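Local structure of SnoaL-like domain-containing protein (Kribbella flavida, 5EVH) at residues A14-R17 and A18-G21; A49-A52 and F53-F57; T82-V85 and P86-H89. The protein is of unknown function but belongs to the SnoaL-like family of the NTF2 clan, whose cone-shaped fold often encloses a small-molecule pocket. All coordinates share one frame; numbering follows the deposited sequence.

The three contacts follow one another along a chain that pairs helices with a curved mixed sheet, the alpha+beta fold of the NTF2 clan. Contact 1 lies at the end of helix 7-20 and contact 2 on helix 47-58. Their centres are about 13 Å apart, and the two helices touch through Tyr15 and Trp19. Contact 3 turns the chain from strand 75-84 toward strand 92-99. Its centre is about 18 Å from each of the others, and it touches neither. The first two thus join helix to helix, while the third lies where two adjacent antiparallel strands are connected.

Contact 1. Residues A14-R17 and A18-G21; sequences AYHR and AWTG
The side chains of Tyr15, His16, Trp19 and Thr20 meet along the last turns of helix 7-20. The Tyr15 and Trp19 rings lie almost parallel, with planes 5° apart, but they are slid so far that they barely overlap. Tyr15 OH sits over a face of the indole, near its rim, 4.1 Å from Trp19 CG. In return, Trp19 CB lies over a face of the Tyr15 ring. His16 meets Trp19 obliquely, with His16 ND1 4.0 Å from Trp19 CE3 at the indole edge. A CH-pi contact puts the methyl Thr20 CG2 over the imidazole face, 3.6 Å from His16 CE1.

The hydrogen bonds are mainly helical, as in Trp19 N to Tyr15 O at 2.9 Å. His16 O takes two bonds, from Thr20 N and from Thr20 OG1, both 2.9 Å. The two donors come from opposite faces of the carbonyl plane. The chi1 of 57° turns the Thr20 hydroxyl back to that carbonyl. Beyond the segments, Trp19 NE1 bonds Met54 O, and the Trp19 ring meets Phe57 edge-to-face. Thr20 therefore serves both kinds of contact: its hydroxyl adds a second bond to a backbone oxygen, while its methyl rests on one face of the imidazole near the rim.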
# COMPACT_ATOMS: atom_id res chain seq x y z
N ALA A 14 -14.40 6.83 -8.63
CA ALA A 14 -14.84 7.04 -10.02
C ALA A 14 -13.66 6.88 -10.98
O ALA A 14 -13.78 6.21 -12.03
CB ALA A 14 -15.49 8.43 -10.16
N TYR A 15 -12.51 7.47 -10.60
CA TYR A 15 -11.25 7.29 -11.31
C TYR A 15 -10.87 5.81 -11.36
O TYR A 15 -10.60 5.26 -12.43
CB TYR A 15 -10.15 8.09 -10.56
CG TYR A 15 -8.80 7.68 -11.03
CD1 TYR A 15 -8.30 8.18 -12.26
CD2 TYR A 15 -8.04 6.78 -10.30
CE1 TYR A 15 -7.07 7.75 -12.72
CE2 TYR A 15 -6.81 6.38 -10.75
CZ TYR A 15 -6.36 6.86 -11.98
OH TYR A 15 -5.15 6.46 -12.45
N HIS A 16 -10.92 5.14 -10.22
CA HIS A 16 -10.49 3.75 -10.17
C HIS A 16 -11.36 2.88 -11.07
O HIS A 16 -10.88 2.02 -11.80
CB HIS A 16 -10.59 3.27 -8.71
CG HIS A 16 -10.21 1.84 -8.53
ND1 HIS A 16 -8.89 1.42 -8.52
CD2 HIS A 16 -10.97 0.72 -8.38
CE1 HIS A 16 -8.86 0.10 -8.34
NE2 HIS A 16 -10.10 -0.34 -8.27
N ARG A 17 -12.67 3.10 -11.02
CA ARG A 17 -13.59 2.30 -11.82
C ARG A 17 -13.28 2.46 -13.30
O ARG A 17 -13.38 1.50 -14.08
CB ARG A 17 -15.04 2.77 -11.49
CG ARG A 17 -16.13 1.86 -11.89
CD ARG A 17 -16.79 2.23 -13.20
NE ARG A 17 -17.96 1.36 -13.35
CZ ARG A 17 -19.16 1.66 -12.87
NH1 ARG A 17 -19.34 2.87 -12.26
NH2 ARG A 17 -20.17 0.78 -13.01
N ALA A 18 -13.09 3.72 -13.73
CA ALA A 18 -12.86 3.98 -15.14
C ALA A 18 -11.52 3.40 -15.59
O ALA A 18 -11.43 2.77 -16.66
CB ALA A 18 -12.94 5.49 -15.43
N TRP A 19 -10.48 3.60 -14.76
CA TRP A 19 -9.15 3.14 -15.08
C TRP A 19 -9.13 1.62 -15.19
O TRP A 19 -8.69 1.08 -16.21
CB TRP A 19 -8.16 3.69 -14.02
CG TRP A 19 -6.80 3.11 -14.07
CD1 TRP A 19 -5.84 3.32 -15.03
CD2 TRP A 19 -6.21 2.23 -13.09
NE1 TRP A 19 -4.71 2.59 -14.73
CE2 TRP A 19 -4.92 1.90 -13.55
CE3 TRP A 19 -6.66 1.68 -11.89
CZ2 TRP A 19 -4.05 1.07 -12.82
CZ3 TRP A 19 -5.82 0.86 -11.17
CH2 TRP A 19 -4.52 0.55 -11.63
N THR A 20 -9.66 0.90 -14.18
CA THR A 20 -9.69 -0.55 -14.29
C THR A 20 -10.59 -0.97 -15.47
O THR A 20 -10.27 -1.94 -16.16
CB THR A 20 -10.12 -1.23 -12.95
OG1 THR A 20 -11.40 -0.72 -12.55
CG2 THR A 20 -9.12 -0.89 -11.81
N GLY A 21 -11.66 -0.22 -15.79
CA GLY A 21 -12.47 -0.64 -16.97
C GLY A 21 -11.87 -0.20 -18.31
O GLY A 21 -12.51 -0.32 -19.35

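Contact 2. Residues A49-A52 and F53-F57; sequences AFRA and FMEPF
Arg51 and Glu55 lie side by side, one helical turn apart on helix 47-58, and point the same way. The Arg51 chain leaves CB with CG anti to the backbone N (chi1 174°) and stays extended to NE. This carries its tip alongside Glu55. Arg51 CG passes 3.8 Å from Glu55 OE1, and Arg51 CD passes it at 4.0 Å. Arg51 NE then donates to Glu55 OE1 at 2.9 Å, nearly along the C-O axis of that oxygen. Arg51 CZ, between the two donors, lies 3.4 Å from Glu55 OE1. Arg51 NH2 reaches Glu55 OE1 at 3.1 Å, from above the carboxylate plane. OE1 lies in the guanidinium plane. The grip is side-on, through NE and NH2, both to one oxygen. The two flat groups are turned 52° apart. NH1 pairs with Asp25, and the other carboxylate oxygen, Glu55 OE2, with Arg59. A chain of charges thus runs from Asp25 to Arg59.

This i to i+4 salt bridge lies on a helix that packs against helices 7-20 and 24-28 and against strands 35-39 and 42-45 of the NTF2-like fold. Phe50 touches Ile35 and Cys37 of the sheet. Within the helix, selenomethionine Met54 lays CB over a face of the Phe50 ring, and its CG comes 3.9 Å from Phe50 CE2. Phe50 O accepts from both Met54 N and Phe53 N. At Pro56 the helix is kinked: the proline nitrogen has no hydrogen to give, and Pro56 CD sits 3.1 Å from Ala52 O. The Phe53 side chain lies about 4 Å from a bound glycerol, probably from the crystallisation liquor.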
# COMPACT_ATOMS: atom_id res chain seq x y z
N ALA A 49 2.66 12.54 -18.60
CA ALA A 49 3.49 11.46 -18.05
C ALA A 49 2.63 10.51 -17.21
O ALA A 49 2.86 9.29 -17.21
CB ALA A 49 4.63 12.05 -17.21
N PHE A 50 1.65 11.04 -16.49
CA PHE A 50 0.85 10.13 -15.68
C PHE A 50 0.11 9.13 -16.58
O PHE A 50 0.07 7.92 -16.32
CB PHE A 50 -0.15 10.92 -14.81
CG PHE A 50 -0.95 10.06 -13.90
CD1 PHE A 50 -0.34 9.46 -12.80
CD2 PHE A 50 -2.31 9.81 -14.15
CE1 PHE A 50 -1.08 8.62 -11.94
CE2 PHE A 50 -3.03 8.98 -13.34
CZ PHE A 50 -2.46 8.37 -12.21
N ARG A 51 -0.51 9.64 -17.65
CA ARG A 51 -1.22 8.78 -18.58
C ARG A 51 -0.30 7.72 -19.17
O ARG A 51 -0.66 6.54 -19.25
CB ARG A 51 -1.85 9.64 -19.66
CG ARG A 51 -2.49 8.82 -20.74
CD ARG A 51 -3.63 9.54 -21.41
NE ARG A 51 -4.40 8.50 -22.08
CZ ARG A 51 -5.62 8.64 -22.55
NH1 ARG A 51 -6.21 9.81 -22.39
NH2 ARG A 51 -6.23 7.61 -23.16
N ALA A 52 0.92 8.11 -19.56
CA ALA A 52 1.85 7.15 -20.11
C ALA A 52 2.21 6.06 -19.11
O ALA A 52 2.61 4.98 -19.53
CB ALA A 52 3.12 7.89 -20.62
N PHE A 53 2.06 6.29 -17.79
CA PHE A 53 2.30 5.27 -16.76
C PHE A 53 1.04 4.44 -16.50
O PHE A 53 1.09 3.20 -16.48
CB PHE A 53 2.83 5.95 -15.48
CG PHE A 53 2.63 5.17 -14.23
CD1 PHE A 53 3.41 4.09 -13.94
CD2 PHE A 53 1.68 5.55 -13.30
CE1 PHE A 53 3.20 3.34 -12.75
CE2 PHE A 53 1.49 4.83 -12.11
CZ PHE A 53 2.25 3.74 -11.84
N MSE A 54 -0.11 5.11 -16.31
CA MSE A 54 -1.35 4.42 -15.86
C MSE A 54 -1.91 3.54 -16.96
O MSE A 54 -2.35 2.41 -16.72
CB MSE A 54 -2.46 5.42 -15.36
CG MSE A 54 -3.03 6.45 -16.37
SE MSE A 54 -4.67 6.03 -17.49
CE MSE A 54 -6.08 6.64 -16.27
N GLU A 55 -1.89 4.05 -18.19
CA GLU A 55 -2.56 3.31 -19.26
C GLU A 55 -1.97 1.91 -19.46
O GLU A 55 -2.74 0.94 -19.44
CB GLU A 55 -2.55 4.14 -20.56
CG GLU A 55 -3.52 3.57 -21.52
CD GLU A 55 -3.86 4.50 -22.72
OE1 GLU A 55 -3.79 5.75 -22.64
OE2 GLU A 55 -4.23 3.92 -23.75
N PRO A 56 -0.64 1.73 -19.67
CA PRO A 56 -0.07 0.35 -19.76
C PRO A 56 -0.38 -0.49 -18.53
O PRO A 56 -0.59 -1.71 -18.63
CB PRO A 56 1.44 0.60 -19.89
CG PRO A 56 1.60 2.03 -20.18
CD PRO A 56 0.40 2.77 -19.73
N PHE A 57 -0.44 0.15 -17.37
CA PHE A 57 -0.77 -0.58 -16.14
C PHE A 57 -2.17 -1.14 -16.26
O PHE A 57 -2.39 -2.36 -16.07
CB PHE A 57 -0.60 0.39 -14.96
CG PHE A 57 -0.53 -0.25 -13.57
CD1 PHE A 57 -0.78 -1.59 -13.36
CD2 PHE A 57 -0.21 0.56 -12.47
CE1 PHE A 57 -0.72 -2.13 -12.06
CE2 PHE A 57 -0.13 0.02 -11.15
CZ PHE A 57 -0.38 -1.32 -10.96

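Contact 3. Residues T82-V85 and P86-H89; sequences TETV and PVPH
Thr84 carries its hydroxyl between the backbone N and the carbonyl carbon (chi1 72°), which brings OG1 over the turn to Val87. Thr84 OG1 bonds Val87 O at 2.7 Å. Thr84 N bonds the same Val87 O at 3.1 Å with a bent N-H...O angle of 140°. Both donors come from the same face of the carbonyl plane. One threonine thus grips one carbonyl twice, across the reversal at Val85 and Pro86. Thr84 OG1 also lies 3.4 Å from Val87 CB.

Past the turn the two segments run back in nearly opposite directions, and CA-H...O contacts continue the pairing. Glu83 CA meets Pro88 O at 3.3 Å. His89 CA meets Thr82 O, also at 3.3 Å.

Outside the segments, His89 ND1 bonds Asp81 OD2, and Thr82 OG1 bonds Ala90 O. The turn belongs to the beta-hairpin connection of strands 75-84 and 92-99. Thr82 and Glu83 touch strand 61-71, while helix 113-124 meets the turn through Phe115 against Thr84 and Val87, and Ala118 against Pro86.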
# COMPACT_ATOMS: atom_id res chain seq x y z
N THR A 82 -5.39 -6.71 -7.51
CA THR A 82 -5.48 -6.82 -8.97
C THR A 82 -5.06 -8.22 -9.39
O THR A 82 -4.29 -8.89 -8.68
CB THR A 82 -4.59 -5.79 -9.75
OG1 THR A 82 -3.20 -6.16 -9.71
CG2 THR A 82 -4.73 -4.32 -9.21
N GLU A 83 -5.58 -8.67 -10.54
CA GLU A 83 -5.14 -9.91 -11.17
C GLU A 83 -4.40 -9.52 -12.45
O GLU A 83 -4.88 -8.64 -13.16
CB GLU A 83 -6.34 -10.77 -11.53
CG GLU A 83 -7.17 -11.06 -10.24
CD GLU A 83 -8.60 -11.57 -10.62
OE1 GLU A 83 -8.73 -12.58 -11.39
OE2 GLU A 83 -9.56 -10.90 -10.15
N THR A 84 -3.31 -10.24 -12.79
CA THR A 84 -2.60 -10.07 -14.07
C THR A 84 -2.25 -11.45 -14.60
O THR A 84 -2.37 -12.45 -13.87
CB THR A 84 -1.30 -9.21 -13.90
OG1 THR A 84 -0.31 -9.98 -13.22
CG2 THR A 84 -1.58 -7.91 -13.07
N VAL A 85 -1.81 -11.53 -15.87
CA VAL A 85 -1.37 -12.82 -16.42
C VAL A 85 -0.13 -13.35 -15.70
O VAL A 85 -0.18 -14.50 -15.22
CB VAL A 85 -1.21 -12.74 -17.95
CG1 VAL A 85 -0.49 -14.04 -18.47
CG2 VAL A 85 -2.61 -12.67 -18.56
N PRO A 86 0.97 -12.59 -15.57
CA PRO A 86 2.16 -13.16 -14.92
C PRO A 86 2.04 -13.29 -13.43
O PRO A 86 2.64 -14.20 -12.84
CB PRO A 86 3.28 -12.17 -15.30
CG PRO A 86 2.58 -10.86 -15.57
CD PRO A 86 1.22 -11.23 -16.14
N VAL A 87 1.23 -12.44 -12.79
CA VAL A 87 1.16 -12.41 -11.34
C VAL A 87 -0.31 -12.53 -10.95
O VAL A 87 -1.06 -11.57 -11.16
CB VAL A 87 1.79 -11.12 -10.80
CG1 VAL A 87 1.67 -11.08 -9.26
CG2 VAL A 87 3.31 -10.97 -11.34
N PRO A 88 -0.71 -13.63 -10.31
CA PRO A 88 -2.15 -13.87 -10.02
C PRO A 88 -2.77 -12.79 -9.17
O PRO A 88 -3.94 -12.43 -9.40
CB PRO A 88 -2.15 -15.20 -9.26
CG PRO A 88 -0.84 -15.85 -9.59
CD PRO A 88 0.15 -14.75 -9.88
N HIS A 89 -2.02 -12.28 -8.18
CA HIS A 89 -2.52 -11.25 -7.25
C HIS A 89 -1.43 -10.22 -7.04
O HIS A 89 -0.34 -10.56 -6.56
CB HIS A 89 -2.90 -11.84 -5.89
CG HIS A 89 -4.13 -12.68 -5.97
ND1 HIS A 89 -5.40 -12.12 -6.04
CD2 HIS A 89 -4.28 -14.02 -6.11
CE1 HIS A 89 -6.29 -13.10 -6.14
NE2 HIS A 89 -5.63 -14.26 -6.21